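Local coordinates for VP1 (Merkel cell polyomavirus, PDB 4FMH), which forms the pentameric units of the icosahedral viral capsid and, through its jelly-roll domain, binds sialylated receptor glycans for attachment to host cells, at residues Y50-K55 with M269-L274; D60-E65 with T153-T158; G146-Y151 with I197-P202. All blocks are in the same frame, centred on the assembly; numbering follows the deposited sequence.

Contact 1 of 3, residues Y50-K55 with M269-L274; sequences YDLQPK and MALHGL. With SIA (N-acetyl-alpha-neuraminic acid), chain U.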
loop_
_atom_site.group_PDB
_atom_site.type_symbol
_atom_site.label_atom_id
_atom_site.label_comp_id
_atom_site.label_asym_id
_atom_site.label_seq_id
_atom_site.Cartn_x
_atom_site.Cartn_y
_atom_site.Cartn_z
ATOM N N TYR B 50 -20.533 3.606 -23.592
ATOM C CA TYR B 50 -21.869 3.025 -23.477
ATOM C C TYR B 50 -21.780 1.815 -22.539
ATOM O O TYR B 50 -20.817 1.684 -21.777
ATOM C CB TYR B 50 -22.445 2.641 -24.853
ATOM C CG TYR B 50 -22.975 3.805 -25.674
ATOM C CD1 TYR B 50 -22.962 5.114 -25.178
ATOM C CD2 TYR B 50 -23.534 3.586 -26.936
ATOM C CE1 TYR B 50 -23.466 6.172 -25.926
ATOM C CE2 TYR B 50 -24.039 4.636 -27.692
ATOM C CZ TYR B 50 -24.000 5.925 -27.184
ATOM O OH TYR B 50 -24.502 6.963 -27.934
ATOM N N ASP B 51 -22.765 0.929 -22.586
ATOM C CA ASP B 51 -22.773 -0.206 -21.668
ATOM C C ASP B 51 -21.861 -1.327 -22.144
ATOM O O ASP B 51 -21.979 -1.811 -23.272
ATOM C CB ASP B 51 -24.206 -0.689 -21.427
ATOM C CG ASP B 51 -25.093 0.405 -20.867
ATOM O OD1 ASP B 51 -26.262 0.505 -21.297
ATOM O OD2 ASP B 51 -24.615 1.182 -20.004
ATOM N N LEU B 52 -20.937 -1.716 -21.276
ATOM C CA LEU B 52 -19.970 -2.758 -21.588
ATOM C C LEU B 52 -20.534 -4.122 -21.208
ATOM O O LEU B 52 -20.920 -4.349 -20.059
ATOM C CB LEU B 52 -18.644 -2.488 -20.864
ATOM C CG LEU B 52 -17.894 -1.236 -21.336
ATOM C CD1 LEU B 52 -17.022 -0.675 -20.221
ATOM C CD2 LEU B 52 -17.069 -1.510 -22.591
ATOM N N GLN B 53 -20.587 -5.021 -22.186
ATOM C CA GLN B 53 -21.168 -6.347 -22.000
ATOM C C GLN B 53 -20.447 -7.383 -22.849
ATOM O O GLN B 53 -20.130 -7.111 -24.009
ATOM C CB GLN B 53 -22.643 -6.362 -22.428
ATOM C CG GLN B 53 -23.584 -5.445 -21.668
ATOM C CD GLN B 53 -25.036 -5.716 -22.007
ATOM O OE1 GLN B 53 -25.648 -6.644 -21.474
ATOM N NE2 GLN B 53 -25.596 -4.904 -22.901
ATOM N N PRO B 54 -20.236 -8.588 -22.299
ATOM C CA PRO B 54 -19.845 -9.720 -23.139
ATOM C C PRO B 54 -20.988 -10.067 -24.088
ATOM O O PRO B 54 -22.133 -10.164 -23.653
ATOM C CB PRO B 54 -19.658 -10.864 -22.136
ATOM C CG PRO B 54 -19.673 -10.238 -20.792
ATOM C CD PRO B 54 -20.457 -8.991 -20.899
ATOM N N LYS B 55 -20.678 -10.262 -25.367
ATOM C CA LYS B 55 -21.693 -10.582 -26.377
ATOM C C LYS B 55 -22.405 -11.908 -26.077
ATOM O O LYS B 55 -23.595 -12.043 -26.337
ATOM C CB LYS B 55 -21.061 -10.611 -27.771
ATOM C CG LYS B 55 -22.032 -10.832 -28.930
ATOM C CD LYS B 55 -21.312 -10.674 -30.258
ATOM C CE LYS B 55 -22.042 -11.390 -31.388
ATOM N NZ LYS B 55 -21.249 -11.372 -32.652
ATOM N N MET B 269 -23.123 -1.463 -16.906
ATOM C CA MET B 269 -21.955 -0.727 -16.445
ATOM C C MET B 269 -21.257 -0.009 -17.594
ATOM O O MET B 269 -21.089 -0.574 -18.679
ATOM C CB MET B 269 -20.968 -1.678 -15.769
ATOM C CG MET B 269 -21.551 -2.384 -14.531
ATOM S SD MET B 269 -20.682 -3.881 -14.094
ATOM C CE MET B 269 -19.017 -3.268 -13.817
ATOM N N ALA B 270 -20.834 1.224 -17.330
ATOM C CA ALA B 270 -20.080 2.025 -18.289
ATOM C C ALA B 270 -18.807 2.566 -17.631
ATOM O O ALA B 270 -18.827 2.951 -16.462
ATOM C CB ALA B 270 -20.940 3.178 -18.802
ATOM N N LEU B 271 -17.703 2.592 -18.373
ATOM C CA LEU B 271 -16.474 3.199 -17.853
ATOM C C LEU B 271 -16.530 4.729 -17.929
ATOM O O LEU B 271 -17.295 5.298 -18.716
ATOM C CB LEU B 271 -15.234 2.646 -18.564
ATOM C CG LEU B 271 -14.778 1.240 -18.170
ATOM C CD1 LEU B 271 -13.778 0.725 -19.183
ATOM C CD2 LEU B 271 -14.185 1.214 -16.740
ATOM N N HIS B 272 -15.724 5.381 -17.095
ATOM C CA HIS B 272 -15.734 6.834 -16.945
ATOM C C HIS B 272 -14.288 7.303 -16.867
ATOM O O HIS B 272 -13.431 6.611 -16.310
ATOM C CB HIS B 272 -16.494 7.200 -15.662
ATOM C CG HIS B 272 -16.623 8.673 -15.397
ATOM N ND1 HIS B 272 -16.943 9.593 -16.373
ATOM C CD2 HIS B 272 -16.531 9.375 -14.241
ATOM C CE1 HIS B 272 -17.007 10.798 -15.838
ATOM N NE2 HIS B 272 -16.763 10.694 -14.544
ATOM N N GLY B 273 -14.018 8.470 -17.444
ATOM C CA GLY B 273 -12.688 9.065 -17.368
ATOM C C GLY B 273 -12.751 10.494 -16.866
ATOM O O GLY B 273 -13.821 11.104 -16.854
ATOM N N LEU B 274 -11.602 11.024 -16.445
ATOM C CA LEU B 274 -11.496 12.423 -16.022
ATOM C C LEU B 274 -10.454 13.168 -16.864
ATOM O O LEU B 274 -9.571 12.529 -17.450
ATOM C CB LEU B 274 -11.146 12.500 -14.527
ATOM C CG LEU B 274 -12.236 12.076 -13.538
ATOM C CD1 LEU B 274 -11.657 12.074 -12.121
ATOM C CD2 LEU B 274 -13.436 13.025 -13.613
HETATM C C1 SIA U . -30.393 0.431 -18.962
HETATM C C2 SIA U . -30.941 1.740 -19.535
HETATM C C3 SIA U . -30.080 2.913 -19.029
HETATM C C4 SIA U . -28.717 3.042 -19.719
HETATM C C5 SIA U . -28.854 2.993 -21.239
HETATM C C6 SIA U . -29.698 1.799 -21.703
HETATM C C7 SIA U . -29.957 1.887 -23.218
HETATM C C8 SIA U . -30.427 0.576 -23.866
HETATM C C9 SIA U . -31.884 0.232 -23.571
HETATM C C10 SIA U . -27.062 3.944 -22.625
HETATM C C11 SIA U . -25.663 3.764 -23.122
HETATM N N5 SIA U . -27.520 2.978 -21.821
HETATM O O1A SIA U . -29.846 0.442 -17.831
HETATM O O1B SIA U . -30.509 -0.635 -19.616
HETATM O O4 SIA U . -28.077 4.281 -19.359
HETATM O O6 SIA U . -30.947 1.726 -20.982
HETATM O O7 SIA U . -30.880 2.951 -23.492
HETATM O O8 SIA U . -30.264 0.641 -25.292
HETATM O O9 SIA U . -31.907 -0.729 -22.513
HETATM O O10 SIA U . -27.729 4.914 -22.948
HETATM O O HOH W 1 -23.152 -3.467 -18.926
#
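Leu52 and Met269 hold the two backbones together: Leu52 N donates to Met269 O at 2.8 Å, with an N-H...O angle of 172° and the donor almost in line with the C=O bond. Around this bond the packing is close. Ala270 CB rests on the carbonyl oxygen Tyr50 O at 3.3 Å, and Asp51 CA sends a C-H toward the same Met269 O. Leu52, its CG beside the backbone N (chi1 -67°), turns CD1 onto Leu271, where it meets CG at 3.6 Å; the two leucines cross at about a right angle. Val110 of a neighbouring subunit packs on Leu52 as well, while Phe261 of strand 250-263 lies against both Met269 and Leu271. A water finishes the backbone pairing, giving a hydrogen to Leu52 O at 2.7 Å and accepting one from Met269 N at 2.8 Å.

The other flank is looser and belongs to the ligand. Tyr50 and Asp51 are only partly buried and form part of the glycan pocket at one end of the jelly roll, where the loop before strand 71-76 meets the start of strand 269-287. N-acetyl-alpha-neuraminic acid lays its acetyl methyl C11 obliquely against the Tyr50 ring, 3.7 Å from CD1. Its amide N5 donates to Asp51 OD1 at 2.8 Å, with an angle of 163°. The second carboxylate oxygen, OD2, forms a salt bridge with Lys264, which itself bonds the sugar, as do Ser266 and Lys268.

Asp51 thus divides its carboxylate between a lysine and the ligand: the lysine probably favours the charged form and helps fix its rotation, while OD1 and the tyrosine ring meet the polar and apolar parts of the N-acetyl group, consistent with recognition of that group.

Contact 2 of 3, residues D60-E65 with T153-T158; sequences DQPIKE and TQYPKT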
loop_
_atom_site.group_PDB
_atom_site.type_symbol
_atom_site.label_atom_id
_atom_site.label_comp_id
_atom_site.label_asym_id
_atom_site.label_seq_id
_atom_site.Cartn_x
_atom_site.Cartn_y
_atom_site.Cartn_z
ATOM N N ASP B 60 -16.557 -11.000 -30.855
ATOM C CA ASP B 60 -16.813 -9.677 -30.302
ATOM C C ASP B 60 -16.765 -8.655 -31.444
ATOM O O ASP B 60 -15.853 -8.674 -32.271
ATOM C CB ASP B 60 -15.758 -9.340 -29.241
ATOM C CG ASP B 60 -16.081 -8.073 -28.461
ATOM O OD1 ASP B 60 -17.265 -7.664 -28.402
ATOM O OD2 ASP B 60 -15.136 -7.485 -27.891
ATOM N N GLN B 61 -17.762 -7.778 -31.493
ATOM C CA GLN B 61 -17.802 -6.703 -32.481
ATOM C C GLN B 61 -18.098 -5.394 -31.750
ATOM O O GLN B 61 -19.198 -4.855 -31.848
ATOM C CB GLN B 61 -18.853 -7.004 -33.560
ATOM C CG GLN B 61 -18.498 -8.196 -34.463
ATOM C CD GLN B 61 -19.684 -8.716 -35.276
ATOM O OE1 GLN B 61 -20.809 -8.794 -34.780
ATOM N NE2 GLN B 61 -19.424 -9.092 -36.528
ATOM N N PRO B 62 -17.109 -4.883 -30.997
ATOM C CA PRO B 62 -17.342 -3.726 -30.123
ATOM C C PRO B 62 -17.609 -2.447 -30.913
ATOM O O PRO B 62 -17.032 -2.259 -31.987
ATOM C CB PRO B 62 -16.027 -3.609 -29.338
ATOM C CG PRO B 62 -15.003 -4.251 -30.199
ATOM C CD PRO B 62 -15.707 -5.343 -30.948
ATOM N N ILE B 63 -18.492 -1.594 -30.396
ATOM C CA ILE B 63 -18.774 -0.298 -31.023
ATOM C C ILE B 63 -17.768 0.764 -30.540
ATOM O O ILE B 63 -17.179 0.631 -29.454
ATOM C CB ILE B 63 -20.220 0.174 -30.737
ATOM C CG1 ILE B 63 -20.448 0.299 -29.216
ATOM C CG2 ILE B 63 -21.229 -0.773 -31.406
ATOM C CD1 ILE B 63 -21.816 0.854 -28.807
ATOM N N LYS B 64 -17.587 1.813 -31.343
ATOM C CA LYS B 64 -16.671 2.918 -31.024
ATOM C C LYS B 64 -16.892 3.464 -29.622
ATOM O O LYS B 64 -15.932 3.822 -28.932
ATOM C CB LYS B 64 -16.864 4.087 -31.993
ATOM C CG LYS B 64 -16.430 3.864 -33.421
ATOM C CD LYS B 64 -16.534 5.177 -34.209
ATOM C CE LYS B 64 -17.931 5.796 -34.105
ATOM N NZ LYS B 64 -17.873 7.280 -34.096
ATOM N N GLU B 65 -18.161 3.536 -29.214
ATOM C CA GLU B 65 -18.532 4.144 -27.934
ATOM C C GLU B 65 -18.048 3.328 -26.734
ATOM O O GLU B 65 -18.047 3.821 -25.611
ATOM C CB GLU B 65 -20.042 4.368 -27.849
ATOM C CG GLU B 65 -20.582 5.485 -28.752
ATOM C CD GLU B 65 -20.688 5.101 -30.227
ATOM O OE1 GLU B 65 -20.665 3.890 -30.562
ATOM O OE2 GLU B 65 -20.798 6.028 -31.059
ATOM N N THR B 153 -11.256 -10.409 -31.955
ATOM C CA THR B 153 -12.081 -9.212 -31.822
ATOM C C THR B 153 -12.139 -8.452 -33.158
ATOM O O THR B 153 -11.107 -8.234 -33.812
ATOM C CB THR B 153 -11.549 -8.268 -30.713
ATOM O OG1 THR B 153 -11.341 -9.008 -29.495
ATOM C CG2 THR B 153 -12.531 -7.138 -30.447
ATOM N N GLN B 154 -13.348 -8.070 -33.559
ATOM C CA GLN B 154 -13.552 -7.349 -34.817
ATOM C C GLN B 154 -13.839 -5.894 -34.516
ATOM O O GLN B 154 -14.985 -5.511 -34.272
ATOM C CB GLN B 154 -14.687 -7.980 -35.636
ATOM C CG GLN B 154 -14.497 -9.467 -35.890
ATOM C CD GLN B 154 -15.418 -10.024 -36.967
ATOM O OE1 GLN B 154 -16.474 -9.457 -37.265
ATOM N NE2 GLN B 154 -15.020 -11.150 -37.552
ATOM N N TYR B 155 -12.780 -5.089 -34.495
ATOM C CA TYR B 155 -12.908 -3.667 -34.206
ATOM C C TYR B 155 -13.535 -2.959 -35.410
ATOM O O TYR B 155 -13.377 -3.424 -36.537
ATOM C CB TYR B 155 -11.544 -3.066 -33.842
ATOM C CG TYR B 155 -11.011 -3.594 -32.522
ATOM C CD1 TYR B 155 -11.469 -3.079 -31.308
ATOM C CD2 TYR B 155 -10.067 -4.623 -32.491
ATOM C CE1 TYR B 155 -10.996 -3.574 -30.083
ATOM C CE2 TYR B 155 -9.578 -5.122 -31.272
ATOM C CZ TYR B 155 -10.050 -4.596 -30.078
ATOM O OH TYR B 155 -9.578 -5.094 -28.876
ATOM N N PRO B 156 -14.271 -1.856 -35.172
ATOM C CA PRO B 156 -14.868 -1.141 -36.305
ATOM C C PRO B 156 -13.776 -0.683 -37.259
ATOM O O PRO B 156 -12.718 -0.220 -36.811
ATOM C CB PRO B 156 -15.550 0.065 -35.652
ATOM C CG PRO B 156 -15.713 -0.318 -34.208
ATOM C CD PRO B 156 -14.539 -1.178 -33.891
ATOM N N LYS B 157 -14.028 -0.850 -38.554
ATOM C CA LYS B 157 -13.059 -0.515 -39.592
ATOM C C LYS B 157 -12.751 0.977 -39.610
ATOM O O LYS B 157 -13.660 1.808 -39.538
ATOM C CB LYS B 157 -13.565 -0.966 -40.966
ATOM C CG LYS B 157 -13.416 -2.464 -41.245
ATOM C CD LYS B 157 -14.680 -3.247 -40.887
ATOM C CE LYS B 157 -14.513 -4.746 -41.146
ATOM N NZ LYS B 157 -14.271 -5.051 -42.586
ATOM N N THR B 158 -11.465 1.307 -39.696
ATOM C CA THR B 158 -11.009 2.700 -39.772
ATOM C C THR B 158 -11.637 3.418 -40.976
ATOM O O THR B 158 -12.046 4.570 -40.873
ATOM C CB THR B 158 -9.460 2.777 -39.823
ATOM O OG1 THR B 158 -8.916 2.076 -38.699
ATOM C CG2 THR B 158 -8.967 4.218 -39.794
HETATM O O HOH W 2 -12.907 -8.747 -27.255
HETATM O O HOH W 3 -16.961 -3.834 -34.484
#
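Gln61 and Gln154 run side by side, both extended beyond CG and pointing the same way, and join at their ends. Gln61 NE2 donates to Gln154 OE1 at 3.1 Å; the acceptor lies near the donor's amide plane, but the donor is tilted 35° from the carbonyl plane, and the two amides are turned 52° apart. Asp60 and Thr153 form a second pair that also points one way. The Thr153 torsion (chi1 -51°) sets CG2 alongside Asp60, 3.7 Å from Asp60 OD2, and OG1 toward a water that donates to both OD2 and OG1. Those oxygens have further partners, His111 of a neighbouring subunit for Asp60 and Asp150 O for Thr153.

Neither segment is a regular strand here: two extended loops of the VP1 jelly-roll domain, one leading to strand 71-76 and the other to helix 166-170, are tied by Gln154 N donating to Asp60 O at 2.9 Å.

Pro62 fills the buried side. Its ring slants across Thr153 and the Tyr155 ring, CG lying 3.9 Å from Tyr155 CD1, and CD sits 3.4 Å from Gln154 O. Thr153 CG2 stands over one face of the same tyrosine, toward its rim. Pro156 points its ring at the opposite loop, with CG 3.2 Å from Pro62 O. A second water donates to Pro62 O and, at 2.6 Å, to Gln154 O.

Contact 3 of 3, residues G146-Y151 with I197-P202; sequences GLVLDY and IEVWCP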
loop_
_atom_site.group_PDB
_atom_site.type_symbol
_atom_site.label_atom_id
_atom_site.label_comp_id
_atom_site.label_asym_id
_atom_site.label_seq_id
_atom_site.Cartn_x
_atom_site.Cartn_y
_atom_site.Cartn_z
ATOM N N GLY B 146 1.039 -2.584 -30.314
ATOM C CA GLY B 146 -0.282 -3.214 -30.274
ATOM C C GLY B 146 -0.261 -4.579 -29.600
ATOM O O GLY B 146 0.640 -5.397 -29.844
ATOM N N LEU B 147 -1.259 -4.823 -28.752
ATOM C CA LEU B 147 -1.453 -6.133 -28.112
ATOM C C LEU B 147 -2.870 -6.184 -27.598
ATOM O O LEU B 147 -3.313 -5.272 -26.897
ATOM C CB LEU B 147 -0.452 -6.357 -26.958
ATOM C CG LEU B 147 -0.368 -7.734 -26.291
ATOM C CD1 LEU B 147 1.039 -7.949 -25.719
ATOM C CD2 LEU B 147 -1.440 -7.936 -25.198
ATOM N N VAL B 148 -3.582 -7.252 -27.949
ATOM C CA VAL B 148 -4.972 -7.376 -27.539
ATOM C C VAL B 148 -5.252 -8.646 -26.738
ATOM O O VAL B 148 -4.564 -9.660 -26.890
ATOM C CB VAL B 148 -5.940 -7.295 -28.741
ATOM C CG1 VAL B 148 -5.870 -5.914 -29.390
ATOM C CG2 VAL B 148 -5.638 -8.401 -29.756
ATOM N N LEU B 149 -6.270 -8.567 -25.883
ATOM C CA LEU B 149 -6.771 -9.713 -25.139
ATOM C C LEU B 149 -7.186 -10.849 -26.078
ATOM O O LEU B 149 -6.832 -12.007 -25.851
ATOM C CB LEU B 149 -7.954 -9.290 -24.266
ATOM C CG LEU B 149 -8.431 -10.266 -23.184
ATOM C CD1 LEU B 149 -7.471 -10.297 -22.005
ATOM C CD2 LEU B 149 -9.824 -9.880 -22.711
ATOM N N ASP B 150 -7.909 -10.510 -27.143
ATOM C CA ASP B 150 -8.460 -11.518 -28.048
ATOM C C ASP B 150 -8.250 -11.099 -29.503
ATOM O O ASP B 150 -8.836 -10.113 -29.958
ATOM C CB ASP B 150 -9.948 -11.727 -27.721
ATOM C CG ASP B 150 -10.634 -12.756 -28.618
ATOM O OD1 ASP B 150 -9.972 -13.384 -29.479
ATOM O OD2 ASP B 150 -11.868 -12.925 -28.447
ATOM N N TYR B 151 -7.425 -11.853 -30.229
ATOM C CA TYR B 151 -7.085 -11.508 -31.616
ATOM C C TYR B 151 -8.291 -11.597 -32.557
ATOM O O TYR B 151 -8.278 -11.014 -33.644
ATOM C CB TYR B 151 -5.927 -12.370 -32.149
ATOM C CG TYR B 151 -6.360 -13.648 -32.837
ATOM C CD1 TYR B 151 -6.562 -13.688 -34.220
ATOM C CD2 TYR B 151 -6.592 -14.809 -32.103
ATOM C CE1 TYR B 151 -6.969 -14.857 -34.854
ATOM C CE2 TYR B 151 -6.995 -15.979 -32.724
ATOM C CZ TYR B 151 -7.182 -15.997 -34.098
ATOM O OH TYR B 151 -7.586 -17.157 -34.710
ATOM N N ILE B 197 -7.202 2.286 -25.987
ATOM C CA ILE B 197 -6.360 1.860 -24.889
ATOM C C ILE B 197 -6.222 0.329 -24.825
ATOM O O ILE B 197 -5.121 -0.184 -24.581
ATOM C CB ILE B 197 -6.891 2.446 -23.566
ATOM C CG1 ILE B 197 -6.774 3.981 -23.598
ATOM C CG2 ILE B 197 -6.171 1.837 -22.348
ATOM C CD1 ILE B 197 -7.694 4.699 -22.597
ATOM N N GLU B 198 -7.318 -0.397 -25.070
ATOM C CA GLU B 198 -7.292 -1.863 -24.984
ATOM C C GLU B 198 -6.511 -2.516 -26.135
ATOM O O GLU B 198 -6.288 -3.729 -26.140
ATOM C CB GLU B 198 -8.712 -2.445 -24.889
ATOM C CG GLU B 198 -9.465 -2.534 -26.232
ATOM C CD GLU B 198 -10.772 -3.317 -26.106
ATOM O OE1 GLU B 198 -11.536 -3.043 -25.158
ATOM O OE2 GLU B 198 -11.034 -4.201 -26.952
ATOM N N VAL B 199 -6.095 -1.706 -27.104
ATOM C CA VAL B 199 -5.327 -2.214 -28.234
ATOM C C VAL B 199 -3.854 -1.795 -28.166
ATOM O O VAL B 199 -2.974 -2.557 -28.564
ATOM C CB VAL B 199 -5.921 -1.742 -29.584
ATOM C CG1 VAL B 199 -5.041 -2.200 -30.744
ATOM C CG2 VAL B 199 -7.346 -2.251 -29.756
ATOM N N TRP B 200 -3.605 -0.581 -27.672
ATOM C CA TRP B 200 -2.288 0.067 -27.788
ATOM C C TRP B 200 -1.692 0.431 -26.437
ATOM O O TRP B 200 -2.380 0.978 -25.565
ATOM C CB TRP B 200 -2.399 1.352 -28.612
ATOM C CG TRP B 200 -2.906 1.170 -30.008
ATOM C CD1 TRP B 200 -4.142 1.500 -30.478
ATOM C CD2 TRP B 200 -2.186 0.623 -31.120
ATOM N NE1 TRP B 200 -4.244 1.184 -31.812
ATOM C CE2 TRP B 200 -3.055 0.653 -32.234
ATOM C CE3 TRP B 200 -0.888 0.117 -31.285
ATOM C CZ2 TRP B 200 -2.669 0.195 -33.504
ATOM C CZ3 TRP B 200 -0.508 -0.348 -32.542
ATOM C CH2 TRP B 200 -1.402 -0.308 -33.633
ATOM N N CYS B 201 -0.404 0.143 -26.278
ATOM C CA CYS B 201 0.336 0.534 -25.090
ATOM C C CYS B 201 1.615 1.246 -25.533
ATOM O O CYS B 201 2.017 1.104 -26.691
ATOM C CB CYS B 201 0.656 -0.697 -24.239
ATOM S SG CYS B 201 1.773 -1.895 -25.019
ATOM N N PRO B 202 2.255 2.018 -24.631
ATOM C CA PRO B 202 3.517 2.657 -25.017
ATOM C C PRO B 202 4.572 1.609 -25.375
ATOM O O PRO B 202 4.674 0.594 -24.688
ATOM C CB PRO B 202 3.935 3.415 -23.747
ATOM C CG PRO B 202 2.679 3.568 -22.952
ATOM C CD PRO B 202 1.889 2.330 -23.237
HETATM O O HOH W 4 -7.616 -5.998 -25.171
#
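Val148 and Val199 meet through their methyl groups because Val148 CG1 stands beside its own N (chi1 -65°), while Val199 puts CG1 anti to its N and CG2 beside it (chi1 176°). Val148 CG1 therefore lies 4.0 Å from Val199 CG2, at a similar distance from the other methyl, and close to Val199 CA. Trp200 brings its six-membered ring obliquely against the backbone of Gly146: Trp200 CE3 is 3.5 Å from Gly146 N and lies near Gly146 CA too. Val199 CG1 covers part of one face of the indole, near the rim, and Trp200 NE1 is held by Ile164 O.

The main chains are joined by Leu147 N, which donates to Val199 O at 2.8 Å with an N-H...O angle of 166°. Gly146 CA adds a C-H contact to this oxygen at 3.3 Å. Beyond that bond the chains part, and a water bridges them, accepting from Leu149 N at 3.0 Å and donating to Glu198 O at 2.8 Å. The Glu198 carboxylate faces other partners, with OE1 bonded to His111 of a neighbouring subunit and OE2 to Tyr155. Leu149 O and Tyr151 OH also reach that subunit, at Tyr48 and Asn44.

Gly146 and Trp200 form an antiparallel, non-hydrogen-bonded pair, the last rung between strands 142-146 and 200-202 before segment 146-151 leaves as a loop. It joins the central strand 142-146 to the outer strand 200-202 of a small three-stranded antiparallel sheet, apart from the main jelly-roll sheet, that lies at the subunit interface of the pentamer.

How the contacts relate
The three contacts form a chain leading away from the glycan pocket. Contact 1 supplies part of the sialic acid site; contact 2, centred 14 Å away, backs it through Tyr50, whose N lies 3.2 Å from Glu65 O in a probable hydrogen bond and whose CD2 is 3.7 Å from Ile63 CD1. Contacts 2 and 3, with centres 13 Å apart, meet at Tyr155: its OH lies 2.6 Å from Glu198 OE2, and its CZ is 3.6 Å from Val199 CG2. Contacts 1 and 3 do not touch, their nearest atoms being about 6 Å apart. All three reach the same neighbouring subunit, whose His111 bonds both Asp60 and Glu198.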